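Local atomic coordinates of urocanate hydratase (Paenibacillus sp. Soil724D2, PDB entry 7NED), a protein that probably adds water across urocanate or its thio analogue with bound NAD+ as cofactor, in the bacterial breakdown of ergothioneine. Residues Glu2-Cys14 and Arg24-Gln36. Numbering follows the deposited sequence.
With EDO (1,2-ethanediol), chain D.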
# COMPACT_ATOMS: atom_id res chain seq x y z
N GLU A 2 -22.62 25.90 15.11
CA GLU A 2 -21.58 25.96 16.12
C GLU A 2 -20.39 25.08 15.74
O GLU A 2 -20.56 23.93 15.32
CB GLU A 2 -22.13 25.55 17.48
CG GLU A 2 -21.05 25.13 18.45
CD GLU A 2 -21.53 25.13 19.88
OE1 GLU A 2 -20.86 24.50 20.73
OE2 GLU A 2 -22.59 25.75 20.14
N ARG A 3 -19.19 25.63 15.88
CA ARG A 3 -17.99 24.97 15.37
C ARG A 3 -17.61 23.80 16.27
O ARG A 3 -17.72 23.88 17.49
CB ARG A 3 -16.85 25.99 15.30
CG ARG A 3 -15.79 25.67 14.28
CD ARG A 3 -15.20 26.93 13.67
NE ARG A 3 -14.20 26.55 12.68
CZ ARG A 3 -13.03 26.02 13.03
NH1 ARG A 3 -12.15 25.66 12.10
NH2 ARG A 3 -12.75 25.84 14.31
N ILE A 4 -17.16 22.70 15.65
CA ILE A 4 -16.74 21.55 16.43
C ILE A 4 -15.45 21.89 17.15
O ILE A 4 -14.52 22.48 16.56
CB ILE A 4 -16.54 20.32 15.53
CG1 ILE A 4 -17.90 19.78 15.07
CG2 ILE A 4 -15.76 19.25 16.28
CD1 ILE A 4 -17.82 19.00 13.75
N THR A 5 -15.37 21.51 18.41
CA THR A 5 -14.14 21.64 19.19
C THR A 5 -13.89 20.35 19.93
O THR A 5 -14.82 19.58 20.22
CB THR A 5 -14.22 22.80 20.21
OG1 THR A 5 -15.35 22.58 21.06
CG2 THR A 5 -14.35 24.14 19.49
N ALA A 6 -12.62 20.09 20.22
CA ALA A 6 -12.29 18.93 21.03
C ALA A 6 -12.80 19.10 22.45
O ALA A 6 -12.69 20.18 23.05
CB ALA A 6 -10.77 18.71 21.05
N ALA A 7 -13.32 18.01 23.00
CA ALA A 7 -13.63 17.97 24.42
C ALA A 7 -12.38 18.30 25.23
O ALA A 7 -11.29 17.81 24.95
CB ALA A 7 -14.17 16.59 24.81
N ARG A 8 -12.55 19.14 26.24
CA ARG A 8 -11.53 19.45 27.23
C ARG A 8 -11.89 18.78 28.54
O ARG A 8 -13.07 18.52 28.80
CB ARG A 8 -11.45 20.96 27.49
CG ARG A 8 -10.38 21.68 26.73
CD ARG A 8 -10.67 21.59 25.29
NE ARG A 8 -9.86 22.56 24.57
CZ ARG A 8 -9.93 22.76 23.26
NH1 ARG A 8 -10.78 22.05 22.53
NH2 ARG A 8 -9.19 23.71 22.68
N GLY A 9 -10.87 18.57 29.37
CA GLY A 9 -11.08 18.04 30.70
C GLY A 9 -10.94 16.53 30.75
O GLY A 9 -10.41 15.87 29.84
N LEU A 10 -11.47 15.96 31.83
CA LEU A 10 -11.17 14.58 32.17
C LEU A 10 -12.39 13.68 32.15
O LEU A 10 -12.31 12.55 32.64
CB LEU A 10 -10.48 14.51 33.53
CG LEU A 10 -9.19 15.33 33.58
CD1 LEU A 10 -8.62 15.28 34.98
CD2 LEU A 10 -8.14 14.84 32.55
N GLU A 11 -13.50 14.14 31.60
CA GLU A 11 -14.70 13.34 31.56
C GLU A 11 -14.64 12.47 30.32
O GLU A 11 -14.60 12.98 29.20
CB GLU A 11 -15.96 14.21 31.56
CG GLU A 11 -17.21 13.36 31.62
CD GLU A 11 -18.49 14.17 31.65
OE1 GLU A 11 -18.45 15.40 31.48
OE2 GLU A 11 -19.55 13.57 31.89
N LEU A 12 -14.62 11.16 30.53
CA LEU A 12 -14.62 10.23 29.40
C LEU A 12 -15.98 10.19 28.70
O LEU A 12 -17.02 10.07 29.35
CB LEU A 12 -14.26 8.84 29.90
CG LEU A 12 -12.80 8.55 30.22
CD1 LEU A 12 -12.69 7.08 30.69
CD2 LEU A 12 -11.97 8.76 28.97
N ARG A 13 -15.97 10.27 27.36
CA ARG A 13 -17.17 9.93 26.61
C ARG A 13 -17.10 8.52 26.04
O ARG A 13 -18.13 7.97 25.65
CB ARG A 13 -17.37 10.93 25.46
CG ARG A 13 -17.49 12.36 26.03
CD ARG A 13 -17.33 13.35 24.92
NE ARG A 13 -15.97 13.28 24.42
CZ ARG A 13 -15.58 13.89 23.32
NH1 ARG A 13 -16.46 14.60 22.64
NH2 ARG A 13 -14.32 13.80 22.92
N CYS A 14 -15.92 7.93 26.03
CA CYS A 14 -15.68 6.61 25.50
C CYS A 14 -15.43 5.66 26.65
O CYS A 14 -15.41 6.06 27.82
CB CYS A 14 -14.48 6.62 24.56
SG CYS A 14 -14.62 7.83 23.25
N ARG A 24 -10.86 12.70 20.52
CA ARG A 24 -10.47 14.10 20.67
C ARG A 24 -9.52 14.56 19.58
O ARG A 24 -9.52 15.74 19.22
CB ARG A 24 -9.85 14.32 22.05
CG ARG A 24 -10.89 14.16 23.13
CD ARG A 24 -10.32 14.54 24.50
NE ARG A 24 -11.33 14.28 25.52
CZ ARG A 24 -11.29 14.78 26.76
NH1 ARG A 24 -10.27 15.58 27.14
NH2 ARG A 24 -12.26 14.48 27.61
N MET A 25 -8.66 13.67 19.08
CA MET A 25 -7.80 14.08 17.98
C MET A 25 -8.62 14.35 16.72
O MET A 25 -8.33 15.28 15.95
CB MET A 25 -6.75 12.98 17.75
CG MET A 25 -5.73 12.96 18.83
SD MET A 25 -4.52 11.74 18.44
CE MET A 25 -3.34 12.63 17.40
N LEU A 26 -9.64 13.54 16.49
CA LEU A 26 -10.56 13.82 15.39
C LEU A 26 -11.21 15.20 15.57
O LEU A 26 -11.21 16.03 14.64
CB LEU A 26 -11.63 12.72 15.30
CG LEU A 26 -12.83 12.98 14.40
CD1 LEU A 26 -12.43 13.29 12.95
CD2 LEU A 26 -13.81 11.82 14.44
N GLU A 27 -11.74 15.47 16.76
CA GLU A 27 -12.33 16.77 17.01
C GLU A 27 -11.30 17.86 16.81
O GLU A 27 -11.61 18.94 16.26
CB GLU A 27 -12.90 16.81 18.42
CG GLU A 27 -14.08 15.88 18.59
CD GLU A 27 -14.49 15.73 20.02
OE1 GLU A 27 -13.65 15.79 20.93
OE2 GLU A 27 -15.70 15.58 20.26
N ASN A 28 -10.07 17.61 17.27
CA ASN A 28 -9.02 18.62 17.26
C ASN A 28 -8.59 18.99 15.84
O ASN A 28 -8.29 20.16 15.57
CB ASN A 28 -7.82 18.12 18.07
CG ASN A 28 -6.78 19.20 18.28
OD1 ASN A 28 -7.11 20.32 18.71
ND2 ASN A 28 -5.50 18.88 18.00
N VAL A 29 -8.52 18.03 14.90
CA VAL A 29 -8.14 18.43 13.55
C VAL A 29 -9.27 19.23 12.91
O VAL A 29 -9.03 20.06 12.03
CB VAL A 29 -7.73 17.24 12.64
CG1 VAL A 29 -6.59 16.43 13.27
CG2 VAL A 29 -8.92 16.35 12.31
N LEU A 30 -10.53 18.97 13.30
CA LEU A 30 -11.62 19.79 12.78
C LEU A 30 -11.60 21.17 13.44
O LEU A 30 -11.79 22.20 12.76
CB LEU A 30 -12.97 19.08 12.99
CG LEU A 30 -13.19 17.84 12.09
CD1 LEU A 30 -14.43 17.03 12.51
CD2 LEU A 30 -13.31 18.23 10.64
N GLU A 31 -11.29 21.22 14.73
CA GLU A 31 -11.18 22.51 15.41
C GLU A 31 -10.11 23.38 14.77
O GLU A 31 -10.30 24.60 14.60
CB GLU A 31 -10.89 22.29 16.90
CG GLU A 31 -10.69 23.61 17.70
CD GLU A 31 -10.58 23.38 19.20
OE1 GLU A 31 -10.77 22.22 19.66
OE2 GLU A 31 -10.28 24.36 19.93
N ASN A 32 -8.96 22.79 14.42
CA ASN A 32 -7.90 23.54 13.76
C ASN A 32 -8.04 23.54 12.25
O ASN A 32 -7.10 23.97 11.57
CB ASN A 32 -6.53 22.99 14.16
CG ASN A 32 -6.20 23.30 15.61
OD1 ASN A 32 -6.60 24.34 16.11
ND2 ASN A 32 -5.53 22.38 16.29
N GLY A 33 -9.16 23.10 11.72
CA GLY A 33 -9.26 22.92 10.29
C GLY A 33 -9.48 24.24 9.58
O GLY A 33 -10.10 25.16 10.12
N GLU A 34 -8.96 24.32 8.36
CA GLU A 34 -9.10 25.52 7.55
C GLU A 34 -10.52 25.68 7.00
O GLU A 34 -10.92 26.79 6.66
CB GLU A 34 -8.09 25.50 6.40
CG GLU A 34 -6.61 25.62 6.88
CD GLU A 34 -6.24 27.04 7.42
OE1 GLU A 34 -5.70 27.10 8.56
OE2 GLU A 34 -6.42 28.07 6.71
N ASN A 35 -11.29 24.58 6.89
CA ASN A 35 -12.68 24.66 6.43
C ASN A 35 -13.45 23.49 7.06
O ASN A 35 -13.89 22.55 6.40
CB ASN A 35 -12.76 24.66 4.90
CG ASN A 35 -14.15 25.02 4.37
OD1 ASN A 35 -15.09 25.22 5.13
ND2 ASN A 35 -14.27 25.09 3.05
N GLN A 36 -13.60 23.54 8.39
CA GLN A 36 -14.25 22.47 9.15
C GLN A 36 -15.61 22.08 8.57
O GLN A 36 -15.97 20.91 8.52
CB GLN A 36 -14.45 22.97 10.58
CG GLN A 36 -15.07 22.00 11.45
CD GLN A 36 -15.50 22.62 12.74
OE1 GLN A 36 -16.70 22.69 13.04
NE2 GLN A 36 -14.53 22.99 13.56
C1 EDO D . -15.08 26.96 9.19
O1 EDO D . -15.71 26.01 8.38
C2 EDO D . -14.09 26.29 10.09
O2 EDO D . -12.84 26.04 9.47
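Glu27 OE1 accepts two N-H groups from opposite faces of its carboxylate plane: Ala7 N at 3.1 Å and Arg13 NH2 at 2.9 Å. With Arg13 NH1 on Glu27 OE2, this makes an end-on, two-nitrogen salt bridge, the guanidinium and carboxylate planes 36° apart. The contact lays the N-terminal arm of the urocanase N-terminal domain, extended from Arg3 to Arg8, back along helix 17-31, which leads into the loop carrying the NAD pocket residue Glu34. One turn after Glu27, Glu31 is gripped similarly, by an arginine end-on and a backbone N-H, but its OE1 takes Ala6 N on the anti side, out of the carboxylate plane, and Arg8 NH1 (2.9 Å) on the syn lone pair, while Arg8 NH2 reaches OE2. Glu31 gets there because its CG lies anti to the backbone N (chi1 177°) and the chain then runs extended. An alanine here would remove both carboxylate oxygens and is likely to leave Arg8 without its counter-charge and Ala6 N without its acceptor. Beyond the Arg13-Glu27 bridge, Arg24 NH1 donates to Gly9 O at 2.7 Å, and Glu20 forms salt bridges with Arg13 and Arg24. Past the helix end, Gln36 OE1 receives Ile4 N at 2.7 Å, nearly straight (168°), and Gln36 NE2 sits over the centre of the Arg3 guanidinium, whose NH2 donates to Glu31 O, which lies in the guanidinium plane.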